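Local structure of thiamine-monophosphate kinase (Stenotrophomonas maltophilia, 6XEP) at residues A243-P251 and L299-I307. The protein probably catalyses the ATP-dependent phosphorylation of thiamine monophosphate to thiamine diphosphate, the active form of vitamin B1. Numbering follows the deposited sequence.
Sequences AHVDADSLP and LPLTRIGRI
His244 and Arg306 form the hydrogen-bonded pair of a short antiparallel ladder, His244 N giving its hydrogen to Arg306 O at 2.8 Å and Arg306 N returning one to His244 O at 3.0 Å, while a third hydrogen bond, Asp246 N to Ile304 O, follows two residues further along. Above this pair the guanidinium of Arg306 lies flat on the imidazole of His244, the planes only 10° apart, with NH2 over the middle of the ring and 3.7 Å from His244 CG. The Arg306 side chain leaves the backbone with CG wedged between N and the carbonyl carbon (chi1 67°) and then runs extended to NE, which carries the flat group across to the neighbouring strand. His244 also stacks with His314 of strand 312-315, which pairs with 242-245 on the side away from 301-308. The two strands are adjacent members of the mixed sheet of the PurM-like C-terminal domain, and strand 301-307 carries a classic beta bulge against its other neighbour, strand 161-165, where Ile304 and Gly305 both face Ile162. Gly305 CA comes within 3.1 Å of His244 O in a CA-H...O contact. On the other face of the sheet Ala243 CB meets Ile307 CD1, and Leu232 of helix 228-239 packs against Ala243 and Val245. Beyond Val245 the chain leaves the ladder through a short 3-10 turn, tied by Ser249 OG, a donor to the anti lone pair of Asp246 OD2 at 2.6 Å, and still runs antiparallel along 301-304. Ile304 CG2 packs against the residues that follow the turn, lying 3.9 Å from Pro251 CD and also touching Leu250, while Leu228 of helix 228-239 meets both Ile304 and Leu250. The Pro251 ring and Thr302 slide past each other in opposite senses, with Pro251 CB 3.7 Å from Thr302 OG1.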
loop_
_atom_site.group_PDB
_atom_site.type_symbol
_atom_site.label_atom_id
_atom_site.label_comp_id
_atom_site.label_asym_id
_atom_site.label_seq_id
_atom_site.Cartn_x
_atom_site.Cartn_y
_atom_site.Cartn_z
ATOM N N ALA A 243 30.317 -14.948 4.589
ATOM C CA ALA A 243 30.379 -13.868 5.564
ATOM C C ALA A 243 30.815 -14.439 6.905
ATOM O O ALA A 243 30.250 -15.432 7.383
ATOM C CB ALA A 243 29.020 -13.171 5.691
ATOM N N HIS A 244 31.835 -13.847 7.499
ATOM C CA HIS A 244 32.340 -14.315 8.780
ATOM C C HIS A 244 32.057 -13.224 9.805
ATOM O O HIS A 244 32.397 -12.064 9.572
ATOM C CB HIS A 244 33.830 -14.634 8.693
ATOM C CG HIS A 244 34.121 -15.925 7.979
ATOM N ND1 HIS A 244 34.277 -17.120 8.641
ATOM C CD2 HIS A 244 34.233 -16.210 6.659
ATOM C CE1 HIS A 244 34.510 -18.085 7.765
ATOM N NE2 HIS A 244 34.477 -17.557 6.552
ATOM N N VAL A 245 31.401 -13.591 10.907
ATOM C CA VAL A 245 31.042 -12.660 11.978
ATOM C C VAL A 245 31.820 -13.026 13.232
ATOM O O VAL A 245 31.802 -14.183 13.672
ATOM C CB VAL A 245 29.535 -12.691 12.281
ATOM C CG1 VAL A 245 29.234 -11.847 13.525
ATOM C CG2 VAL A 245 28.742 -12.194 11.105
ATOM N N ASP A 246 32.487 -12.041 13.825
ATOM C CA ASP A 246 33.094 -12.229 15.134
ATOM C C ASP A 246 32.080 -11.816 16.187
ATOM O O ASP A 246 31.797 -10.618 16.358
ATOM C CB ASP A 246 34.371 -11.428 15.295
ATOM C CG ASP A 246 34.949 -11.613 16.667
ATOM O OD1 ASP A 246 35.242 -12.780 17.022
ATOM O OD2 ASP A 246 35.057 -10.619 17.408
ATOM N N ALA A 247 31.517 -12.805 16.887
ATOM C CA ALA A 247 30.417 -12.509 17.799
ATOM C C ALA A 247 30.853 -11.549 18.900
ATOM O O ALA A 247 30.058 -10.714 19.333
ATOM C CB ALA A 247 29.869 -13.798 18.414
ATOM N N ASP A 248 32.107 -11.643 19.340
ATOM C CA ASP A 248 32.579 -10.779 20.418
ATOM C C ASP A 248 32.551 -9.304 20.023
ATOM O O ASP A 248 32.529 -8.446 20.907
ATOM C CB ASP A 248 34.003 -11.143 20.843
ATOM C CG ASP A 248 34.104 -12.494 21.561
ATOM O OD1 ASP A 248 33.094 -13.001 22.080
ATOM O OD2 ASP A 248 35.225 -13.045 21.603
ATOM N N SER A 249 32.552 -8.997 18.723
ATOM C CA SER A 249 32.615 -7.629 18.213
ATOM C C SER A 249 31.254 -6.979 18.045
ATOM O O SER A 249 31.186 -5.784 17.719
ATOM C CB SER A 249 33.306 -7.595 16.853
ATOM O OG SER A 249 34.636 -8.089 16.968
ATOM N N LEU A 250 30.183 -7.728 18.209
ATOM C CA LEU A 250 28.867 -7.180 17.938
ATOM C C LEU A 250 28.582 -6.005 18.878
ATOM O O LEU A 250 28.942 -6.059 20.060
ATOM C CB LEU A 250 27.809 -8.267 18.121
ATOM C CG LEU A 250 27.853 -9.450 17.151
ATOM C CD1 LEU A 250 26.736 -10.428 17.493
ATOM C CD2 LEU A 250 27.739 -8.964 15.716
ATOM N N PRO A 251 27.948 -4.920 18.386
ATOM C CA PRO A 251 27.604 -3.785 19.252
ATOM C C PRO A 251 26.395 -4.109 20.118
ATOM O O PRO A 251 25.271 -4.225 19.630
ATOM C CB PRO A 251 27.300 -2.662 18.244
ATOM C CG PRO A 251 26.800 -3.387 17.044
ATOM C CD PRO A 251 27.667 -4.623 16.972
ATOM N N LEU A 299 26.449 8.394 14.995
ATOM C CA LEU A 299 25.831 7.085 14.895
ATOM C C LEU A 299 26.924 6.027 14.936
ATOM O O LEU A 299 27.832 6.048 14.100
ATOM C CB LEU A 299 25.027 6.965 13.593
ATOM C CG LEU A 299 24.480 5.569 13.290
ATOM C CD1 LEU A 299 23.334 5.158 14.239
ATOM C CD2 LEU A 299 24.034 5.497 11.847
ATOM N N PRO A 300 26.894 5.097 15.877
ATOM C CA PRO A 300 27.941 4.070 15.903
ATOM C C PRO A 300 27.929 3.245 14.627
ATOM O O PRO A 300 26.875 2.828 14.148
ATOM C CB PRO A 300 27.576 3.217 17.122
ATOM C CG PRO A 300 26.745 4.123 17.986
ATOM C CD PRO A 300 25.952 4.956 17.003
ATOM N N LEU A 301 29.122 3.008 14.087
ATOM C CA LEU A 301 29.338 2.015 13.039
ATOM C C LEU A 301 30.437 1.085 13.524
ATOM O O LEU A 301 31.544 1.545 13.831
ATOM C CB LEU A 301 29.742 2.660 11.713
ATOM C CG LEU A 301 28.756 3.730 11.227
ATOM C CD1 LEU A 301 29.364 4.524 10.070
ATOM C CD2 LEU A 301 27.429 3.079 10.828
ATOM N N THR A 302 30.136 -0.208 13.583
ATOM C CA THR A 302 31.006 -1.182 14.224
ATOM C C THR A 302 31.436 -2.228 13.210
ATOM O O THR A 302 30.593 -2.842 12.555
ATOM C CB THR A 302 30.296 -1.830 15.412
ATOM O OG1 THR A 302 29.919 -0.793 16.325
ATOM C CG2 THR A 302 31.222 -2.838 16.135
ATOM N N ARG A 303 32.750 -2.427 13.084
ATOM C CA ARG A 303 33.281 -3.466 12.206
ATOM C C ARG A 303 33.146 -4.815 12.908
ATOM O O ARG A 303 33.721 -5.025 13.982
ATOM C CB ARG A 303 34.732 -3.158 11.845
ATOM C CG ARG A 303 35.361 -4.077 10.795
ATOM C CD ARG A 303 36.699 -3.537 10.275
ATOM N NE ARG A 303 37.626 -3.248 11.362
ATOM C CZ ARG A 303 38.426 -4.158 11.913
ATOM N NH1 ARG A 303 38.410 -5.415 11.472
ATOM N NH2 ARG A 303 39.240 -3.812 12.909
ATOM N N ILE A 304 32.381 -5.727 12.313
ATOM C CA ILE A 304 32.005 -6.963 12.981
ATOM C C ILE A 304 32.500 -8.217 12.271
ATOM O O ILE A 304 32.318 -9.318 12.799
ATOM C CB ILE A 304 30.478 -7.043 13.184
ATOM C CG1 ILE A 304 29.733 -6.974 11.840
ATOM C CG2 ILE A 304 30.015 -5.936 14.124
ATOM C CD1 ILE A 304 28.270 -7.388 11.936
ATOM N N GLY A 305 33.117 -8.106 11.102
ATOM C CA GLY A 305 33.455 -9.317 10.372
ATOM C C GLY A 305 34.070 -9.023 9.028
ATOM O O GLY A 305 34.524 -7.907 8.764
ATOM N N ARG A 306 34.064 -10.046 8.171
ATOM C CA ARG A 306 34.758 -9.976 6.896
ATOM C C ARG A 306 34.063 -10.875 5.881
ATOM O O ARG A 306 33.388 -11.848 6.242
ATOM C CB ARG A 306 36.226 -10.403 7.023
ATOM C CG ARG A 306 36.364 -11.868 7.356
ATOM C CD ARG A 306 37.735 -12.237 7.893
ATOM N NE ARG A 306 37.711 -13.595 8.444
ATOM C CZ ARG A 306 37.895 -14.702 7.729
ATOM N NH1 ARG A 306 38.138 -14.625 6.428
ATOM N NH2 ARG A 306 37.849 -15.892 8.315
ATOM N N ILE A 307 34.216 -10.512 4.605
ATOM C CA ILE A 307 33.725 -11.293 3.472
ATOM C C ILE A 307 34.894 -12.100 2.935
ATOM O O ILE A 307 36.001 -11.565 2.800
ATOM C CB ILE A 307 33.140 -10.367 2.386
ATOM C CG1 ILE A 307 31.928 -9.607 2.923
ATOM C CG2 ILE A 307 32.775 -11.178 1.121
ATOM C CD1 ILE A 307 30.720 -10.479 3.183
#